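Local coordinates for protein ancestral congerin Con-anc (PDB 3AJY) that binds beta-galactoside sugars as a reconstructed ancestral fish galectin, holding a galactose- and glucose-containing glycan in its pocket, at residues Phe10-Gly15 with Glu116-Leu121; Gly15-Val20 with Thr89-Thr94; Phe31-Gly36 with Leu121-Asp126. All blocks are in the same frame, centred on the assembly; numbering follows the deposited sequence.

Contact 1 of 3, residues Phe10-Gly15 with Glu116-Leu121; sequences FDFKVG and EALNFL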
# COMPACT_ATOMS: atom_id res chain seq x y z
N PHE A 10 -5.65 5.30 -1.61
CA PHE A 10 -6.10 3.96 -1.98
C PHE A 10 -7.57 3.84 -1.67
O PHE A 10 -7.95 3.57 -0.53
CB PHE A 10 -5.26 2.86 -1.32
CG PHE A 10 -4.00 2.49 -2.10
CD1 PHE A 10 -3.59 3.24 -3.22
CD2 PHE A 10 -3.22 1.41 -1.69
CE1 PHE A 10 -2.42 2.90 -3.93
CE2 PHE A 10 -2.04 1.06 -2.39
CZ PHE A 10 -1.64 1.80 -3.51
N ASP A 11 -8.40 4.07 -2.69
CA ASP A 11 -9.83 3.93 -2.58
C ASP A 11 -10.20 2.58 -3.22
O ASP A 11 -10.42 2.48 -4.44
CB ASP A 11 -10.49 5.14 -3.27
CG ASP A 11 -11.99 5.24 -3.06
OD1 ASP A 11 -12.61 4.39 -2.37
OD2 ASP A 11 -12.58 6.19 -3.64
N PHE A 12 -10.23 1.52 -2.40
CA PHE A 12 -10.51 0.17 -2.90
C PHE A 12 -12.02 0.03 -3.00
O PHE A 12 -12.70 -0.40 -2.06
CB PHE A 12 -9.86 -0.93 -2.02
CG PHE A 12 -10.00 -2.35 -2.56
CD1 PHE A 12 -10.11 -2.58 -3.95
CD2 PHE A 12 -10.00 -3.45 -1.69
CE1 PHE A 12 -10.23 -3.88 -4.46
CE2 PHE A 12 -10.12 -4.76 -2.19
CZ PHE A 12 -10.24 -4.98 -3.59
N LYS A 13 -12.53 0.45 -4.15
CA LYS A 13 -13.96 0.50 -4.39
C LYS A 13 -14.30 -0.37 -5.60
O LYS A 13 -13.39 -0.88 -6.25
CB LYS A 13 -14.41 1.96 -4.60
CG LYS A 13 -13.83 2.65 -5.85
CD LYS A 13 -14.40 4.05 -5.97
CE LYS A 13 -13.73 4.84 -7.08
NZ LYS A 13 -13.99 6.30 -6.88
N VAL A 14 -15.58 -0.58 -5.87
CA VAL A 14 -16.01 -1.40 -7.03
C VAL A 14 -15.28 -0.96 -8.31
O VAL A 14 -15.21 0.24 -8.61
CB VAL A 14 -17.56 -1.37 -7.22
CG1 VAL A 14 -17.99 -2.13 -8.49
CG2 VAL A 14 -18.27 -1.93 -6.00
N GLY A 15 -14.71 -1.93 -9.03
CA GLY A 15 -13.98 -1.64 -10.26
C GLY A 15 -12.48 -1.39 -10.09
O GLY A 15 -11.75 -1.32 -11.08
N GLU A 116 -19.32 -1.56 -1.00
CA GLU A 116 -18.97 -0.83 -2.22
C GLU A 116 -17.53 -0.34 -2.16
O GLU A 116 -16.93 -0.01 -3.19
CB GLU A 116 -19.92 0.36 -2.39
CG GLU A 116 -21.37 -0.05 -2.69
CD GLU A 116 -21.83 0.28 -4.12
OE1 GLU A 116 -20.97 0.40 -5.04
OE2 GLU A 116 -23.06 0.43 -4.32
N ALA A 117 -16.98 -0.30 -0.94
CA ALA A 117 -15.62 0.13 -0.70
C ALA A 117 -15.10 -0.55 0.56
O ALA A 117 -15.86 -0.72 1.53
CB ALA A 117 -15.57 1.63 -0.54
N LEU A 118 -13.82 -0.94 0.54
CA LEU A 118 -13.15 -1.57 1.70
C LEU A 118 -11.97 -0.75 2.18
O LEU A 118 -11.18 -0.29 1.36
CB LEU A 118 -12.70 -3.00 1.38
CG LEU A 118 -13.78 -3.93 0.81
CD1 LEU A 118 -13.17 -5.27 0.44
CD2 LEU A 118 -14.94 -4.09 1.79
N ASN A 119 -11.85 -0.56 3.50
CA ASN A 119 -10.84 0.35 4.05
C ASN A 119 -9.70 -0.31 4.83
O ASN A 119 -8.81 0.38 5.33
CB ASN A 119 -11.51 1.42 4.92
CG ASN A 119 -12.47 2.30 4.13
OD1 ASN A 119 -12.04 3.24 3.42
ND2 ASN A 119 -13.77 2.00 4.24
N PHE A 120 -9.73 -1.63 4.92
CA PHE A 120 -8.75 -2.37 5.71
C PHE A 120 -8.22 -3.57 4.95
O PHE A 120 -8.98 -4.31 4.35
CB PHE A 120 -9.37 -2.79 7.05
CG PHE A 120 -8.49 -3.70 7.86
CD1 PHE A 120 -8.50 -5.08 7.64
CD2 PHE A 120 -7.67 -3.19 8.87
CE1 PHE A 120 -7.70 -5.94 8.40
CE2 PHE A 120 -6.86 -4.05 9.65
CZ PHE A 120 -6.88 -5.42 9.41
N LEU A 121 -6.90 -3.72 4.97
CA LEU A 121 -6.19 -4.86 4.40
C LEU A 121 -5.12 -5.36 5.38
O LEU A 121 -4.38 -4.57 5.95
CB LEU A 121 -5.49 -4.48 3.08
CG LEU A 121 -4.34 -5.38 2.58
CD1 LEU A 121 -4.84 -6.72 2.08
CD2 LEU A 121 -3.50 -4.72 1.46
O HOH W 1 -10.33 1.77 0.43
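With CG of Phe-12 turned anti to its own N (chi1 -174°) and CG of Leu-118 set beside its N (chi1 -53°), the two side chains lie next to each other and point the same way, into the core of the galectin beta-sandwich. Here the short, weakly bonded strand 12-13 is the outermost strand of the six-stranded sheet within this chain, running antiparallel to the start of strand 117-125. The Phe-12 ring meets Leu-118 obliquely, CE2 coming 4.1 Å from CD1, and the ring of Phe-92, from the opposing sheet, packs edge-to-face with that of Phe-12. Two backbone bonds tie the two segments: Leu-118 N gives to Phe-12 O at 2.9 Å, nearly straight at 166°, while Val-14 N reaches Glu-116 O at 3.1 Å and is more bent. Between them Lys-13 and Ala-117 make a non-hydrogen-bonded pair, their CA atoms 4.1 Å apart. On this other surface the extended Lys-13 chain leads away from Ala-117, and its NZ forms a long salt bridge with Asp-11 OD2 in the same segment. A water takes the N-H of Phe-12. At the outer end, the bent side chain of Glu-116 brings OE1 to 3.7 Å from Val-14 CG2.

Contact 2 of 3, residues Gly15-Val20 with Thr89-Thr94; sequences GKFLTV and TITFDT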
# COMPACT_ATOMS: atom_id res chain seq x y z
N GLY A 15 -14.71 -1.93 -9.03
CA GLY A 15 -13.98 -1.64 -10.26
C GLY A 15 -12.48 -1.39 -10.09
O GLY A 15 -11.75 -1.32 -11.08
N LYS A 16 -12.02 -1.24 -8.85
CA LYS A 16 -10.59 -1.12 -8.58
C LYS A 16 -9.99 -2.49 -8.36
O LYS A 16 -10.68 -3.41 -7.90
CB LYS A 16 -10.32 -0.18 -7.39
CG LYS A 16 -10.67 1.29 -7.68
CD LYS A 16 -9.68 1.91 -8.68
CE LYS A 16 -10.24 3.16 -9.33
NZ LYS A 16 -9.15 3.83 -10.08
N PHE A 17 -8.72 -2.64 -8.71
CA PHE A 17 -8.01 -3.91 -8.61
C PHE A 17 -6.90 -3.83 -7.58
O PHE A 17 -5.99 -3.02 -7.71
CB PHE A 17 -7.43 -4.31 -9.98
CG PHE A 17 -8.47 -4.66 -10.99
CD1 PHE A 17 -9.23 -3.66 -11.61
CD2 PHE A 17 -8.69 -5.99 -11.34
CE1 PHE A 17 -10.19 -3.99 -12.57
CE2 PHE A 17 -9.66 -6.33 -12.29
CZ PHE A 17 -10.41 -5.33 -12.91
N LEU A 18 -6.99 -4.66 -6.55
CA LEU A 18 -5.99 -4.68 -5.50
C LEU A 18 -5.07 -5.86 -5.74
O LEU A 18 -5.53 -6.99 -5.70
CB LEU A 18 -6.64 -4.81 -4.11
CG LEU A 18 -5.72 -4.89 -2.88
CD1 LEU A 18 -5.22 -3.50 -2.43
CD2 LEU A 18 -6.45 -5.59 -1.73
N THR A 19 -3.79 -5.58 -5.96
CA THR A 19 -2.78 -6.63 -6.07
C THR A 19 -1.87 -6.59 -4.84
O THR A 19 -1.29 -5.56 -4.54
CB THR A 19 -1.89 -6.43 -7.33
OG1 THR A 19 -2.72 -6.47 -8.50
CG2 THR A 19 -0.84 -7.52 -7.43
N VAL A 20 -1.75 -7.73 -4.15
CA VAL A 20 -0.77 -7.86 -3.08
C VAL A 20 0.30 -8.90 -3.48
O VAL A 20 -0.00 -9.93 -4.10
CB VAL A 20 -1.41 -8.24 -1.73
CG1 VAL A 20 -2.20 -7.06 -1.17
CG2 VAL A 20 -2.32 -9.48 -1.85
N THR A 89 -4.50 -10.89 -7.00
CA THR A 89 -5.27 -9.69 -7.38
C THR A 89 -6.77 -9.90 -7.10
O THR A 89 -7.34 -10.94 -7.43
CB THR A 89 -5.03 -9.30 -8.86
OG1 THR A 89 -3.64 -8.97 -9.03
CG2 THR A 89 -5.87 -8.08 -9.26
N ILE A 90 -7.37 -8.89 -6.47
CA ILE A 90 -8.77 -8.95 -6.03
C ILE A 90 -9.52 -7.74 -6.55
O ILE A 90 -9.03 -6.61 -6.50
CB ILE A 90 -8.89 -8.95 -4.48
CG1 ILE A 90 -8.07 -10.09 -3.85
CG2 ILE A 90 -10.37 -9.05 -4.06
CD1 ILE A 90 -7.90 -9.98 -2.32
N THR A 91 -10.72 -7.97 -7.05
CA THR A 91 -11.61 -6.87 -7.40
C THR A 91 -12.99 -7.36 -7.04
O THR A 91 -13.18 -8.55 -6.79
CB THR A 91 -11.52 -6.50 -8.92
OG1 THR A 91 -12.22 -5.27 -9.14
CG2 THR A 91 -12.12 -7.56 -9.79
N PHE A 92 -13.96 -6.46 -7.03
CA PHE A 92 -15.31 -6.85 -6.66
C PHE A 92 -16.39 -5.94 -7.21
O PHE A 92 -16.15 -4.77 -7.46
CB PHE A 92 -15.45 -6.91 -5.13
CG PHE A 92 -15.25 -5.60 -4.44
CD1 PHE A 92 -13.97 -5.15 -4.12
CD2 PHE A 92 -16.34 -4.83 -4.06
CE1 PHE A 92 -13.79 -3.95 -3.47
CE2 PHE A 92 -16.17 -3.62 -3.40
CZ PHE A 92 -14.89 -3.18 -3.10
N ASP A 93 -17.59 -6.49 -7.35
CA ASP A 93 -18.79 -5.69 -7.51
C ASP A 93 -19.70 -5.85 -6.28
O ASP A 93 -19.29 -6.46 -5.26
CB ASP A 93 -19.48 -6.01 -8.84
CG ASP A 93 -19.89 -7.45 -8.95
OD1 ASP A 93 -19.71 -8.03 -10.05
OD2 ASP A 93 -20.42 -7.99 -7.96
N THR A 94 -20.92 -5.32 -6.34
CA THR A 94 -21.83 -5.42 -5.18
C THR A 94 -22.27 -6.86 -4.86
O THR A 94 -22.76 -7.13 -3.77
CB THR A 94 -23.10 -4.53 -5.32
OG1 THR A 94 -23.62 -4.62 -6.65
CG2 THR A 94 -22.77 -3.07 -4.96
O HOH W 2 -13.30 -3.78 -7.14
O HOH W 3 -14.44 -4.90 -10.26
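Backbone hydrogen bonds join Leu-18 to Ile-90 in both directions, pairing strands 18-24 and 85-92 antiparallel within the five-stranded sheet of the galectin sandwich. Leu-18 N to Ile-90 O and Ile-90 N to Leu-18 O both measure 2.8 Å. Thr-89 CA adds a CA-H...O contact to that same Leu-18 O. Among apolar contacts, Leu-18 and Ile-90 face the core, where both side chains pack on Phe-12. On the outer surface the Phe-17 ring lies alongside Thr-91, whose CB sits over one ring face in a CH-pi contact, 4.0 Å from the centroid, while Thr-89 CG2 comes up at the ring edge. Water-mediated contacts close the loop end: chi1 of -169° swings OG1 of Thr-91 away from its own N, to the side of a water from which it accepts a hydrogen bond at 2.7 Å, and this water accepts from Phe-92 N and, weakly, from Gly-15 N. A direct side-chain hydrogen bond joins Thr-19 and Thr-89, a non-hydrogen-bonded backbone pair whose hydroxyls bridge the strands, OG1 to OG1, at 2.7 Å.

Contact 3 of 3, residues Phe31-Gly36 with Leu121-Asp126; sequences FSINVG and LSLAGD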
# COMPACT_ATOMS: atom_id res chain seq x y z
N PHE A 31 -1.24 -18.89 5.10
CA PHE A 31 -1.20 -17.44 5.15
C PHE A 31 -2.49 -16.90 4.55
O PHE A 31 -3.10 -17.56 3.69
CB PHE A 31 0.07 -16.88 4.48
CG PHE A 31 -0.03 -16.76 2.98
CD1 PHE A 31 0.17 -17.87 2.18
CD2 PHE A 31 -0.30 -15.53 2.38
CE1 PHE A 31 0.09 -17.77 0.77
CE2 PHE A 31 -0.39 -15.42 0.99
CZ PHE A 31 -0.20 -16.54 0.20
N SER A 32 -2.92 -15.73 5.01
CA SER A 32 -4.20 -15.16 4.59
C SER A 32 -4.08 -13.73 4.11
O SER A 32 -3.19 -12.98 4.52
CB SER A 32 -5.25 -15.25 5.70
OG SER A 32 -4.87 -14.50 6.84
N ILE A 33 -4.96 -13.39 3.18
CA ILE A 33 -5.18 -12.02 2.77
C ILE A 33 -6.56 -11.68 3.28
O ILE A 33 -7.48 -12.47 3.13
CB ILE A 33 -5.10 -11.88 1.22
CG1 ILE A 33 -3.69 -12.27 0.74
CG2 ILE A 33 -5.49 -10.46 0.78
CD1 ILE A 33 -2.51 -11.53 1.45
N ASN A 34 -6.69 -10.53 3.93
CA ASN A 34 -7.94 -10.11 4.55
C ASN A 34 -8.32 -8.70 4.15
O ASN A 34 -7.53 -7.77 4.27
CB ASN A 34 -7.80 -10.18 6.07
CG ASN A 34 -7.28 -11.51 6.54
OD1 ASN A 34 -8.00 -12.51 6.51
ND2 ASN A 34 -6.03 -11.53 6.95
N VAL A 35 -9.54 -8.54 3.67
CA VAL A 35 -10.01 -7.22 3.31
C VAL A 35 -11.40 -6.97 3.89
O VAL A 35 -12.26 -7.84 3.83
CB VAL A 35 -9.95 -6.98 1.78
CG1 VAL A 35 -8.50 -7.04 1.30
CG2 VAL A 35 -10.75 -8.03 1.04
N GLY A 36 -11.59 -5.79 4.47
CA GLY A 36 -12.87 -5.43 5.05
C GLY A 36 -12.84 -4.07 5.70
O GLY A 36 -12.39 -3.10 5.10
N LEU A 121 -6.90 -3.72 4.97
CA LEU A 121 -6.19 -4.86 4.40
C LEU A 121 -5.12 -5.36 5.38
O LEU A 121 -4.38 -4.57 5.95
CB LEU A 121 -5.49 -4.48 3.08
CG LEU A 121 -4.34 -5.38 2.58
CD1 LEU A 121 -4.84 -6.72 2.08
CD2 LEU A 121 -3.50 -4.72 1.46
N SER A 122 -5.03 -6.68 5.53
CA SER A 122 -3.89 -7.27 6.22
C SER A 122 -3.51 -8.55 5.52
O SER A 122 -4.30 -9.10 4.76
CB SER A 122 -4.24 -7.58 7.67
OG SER A 122 -5.18 -8.64 7.72
N LEU A 123 -2.29 -8.99 5.80
CA LEU A 123 -1.85 -10.36 5.62
C LEU A 123 -1.61 -10.95 7.01
O LEU A 123 -1.06 -10.28 7.90
CB LEU A 123 -0.54 -10.37 4.85
CG LEU A 123 0.16 -11.71 4.65
CD1 LEU A 123 0.87 -11.75 3.32
CD2 LEU A 123 1.16 -11.98 5.76
N ALA A 124 -1.98 -12.21 7.19
CA ALA A 124 -1.75 -12.88 8.47
C ALA A 124 -1.15 -14.23 8.19
O ALA A 124 -1.23 -14.72 7.05
CB ALA A 124 -3.07 -13.03 9.26
N GLY A 125 -0.52 -14.81 9.21
CA GLY A 125 0.11 -16.11 9.07
C GLY A 125 1.54 -16.11 8.52
O GLY A 125 2.27 -15.14 8.64
N ASP A 126 1.91 -17.23 7.92
CA ASP A 126 3.29 -17.54 7.62
C ASP A 126 3.82 -17.00 6.29
O ASP A 126 4.31 -17.75 5.45
CB ASP A 126 3.45 -19.05 7.70
CG ASP A 126 2.95 -19.60 9.05
OD1 ASP A 126 2.25 -20.62 9.03
OD2 ASP A 126 3.25 -18.98 10.11
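Strands 30-35 and 117-125 are antiparallel neighbours in the sheet that carries the galectin sugar site, and Phe-31 to Val-35 pair in register with Gly-125 to Leu-121. Four backbone bonds link Ser-32 with Ala-124 and Asn-34 with Ser-122; Ser-32 N to Ala-124 O is 2.8 Å. On the face bearing these four residues, the amide of Asn-34 reaches along and across the strands: ND2 gives to Ser-122 OG at 3.1 Å and to Ser-32 OG at 3.2 Å, both hydroxyls tilted about 20° from the amide plane. Asn-34 OD1 accepts from ND1 of the pocket residue His-45, so three bonds hold the amide and fix its rotation, consistent with a second-shell role in orienting that imidazole. Ala-124 CB packs 3.4 Å from Ser-32 OG. The other face is apolar: CG of Leu-121, anti to its N (chi1 161°), directs CD1 to 3.8 Å from Val-35 CG1 and against Ile-33 CG2, and Leu-123 CD1 meets Ile-33 CD1 at 3.9 Å. This apolar layer rests on Val-20, Ile-88 and Ile-90 of the opposing sheet. Strand 41-52 flanks 30-35 on its other edge, and Leu-121 pairs with a parallel strand of the second subunit.

Contacts 1 and 3 share Leu-121 and strand 117-125, which pairs first with strand 12-13 and then, past a classic beta bulge at Asn-119 and Phe-120 opposite Gly-36, with strand 30-35; their centres are about 15 Å apart. Contact 2 belongs to the opposing sheet. It continues from contact 1 through the shared Gly-15, with centres about 8 Å apart, and packs face to face on contact 3, where Val-20 CG2 lies 3.9 Å from Ile-33 CD1 and Leu-18 CD2 3.9 Å from Val-35 CG1. In contact 3 the Ser-32 side chain comes within about 6 Å of the bound galactose. All three contacts reach the second subunit, contact 2 through Leu-18, which packs on Leu-5 of that chain.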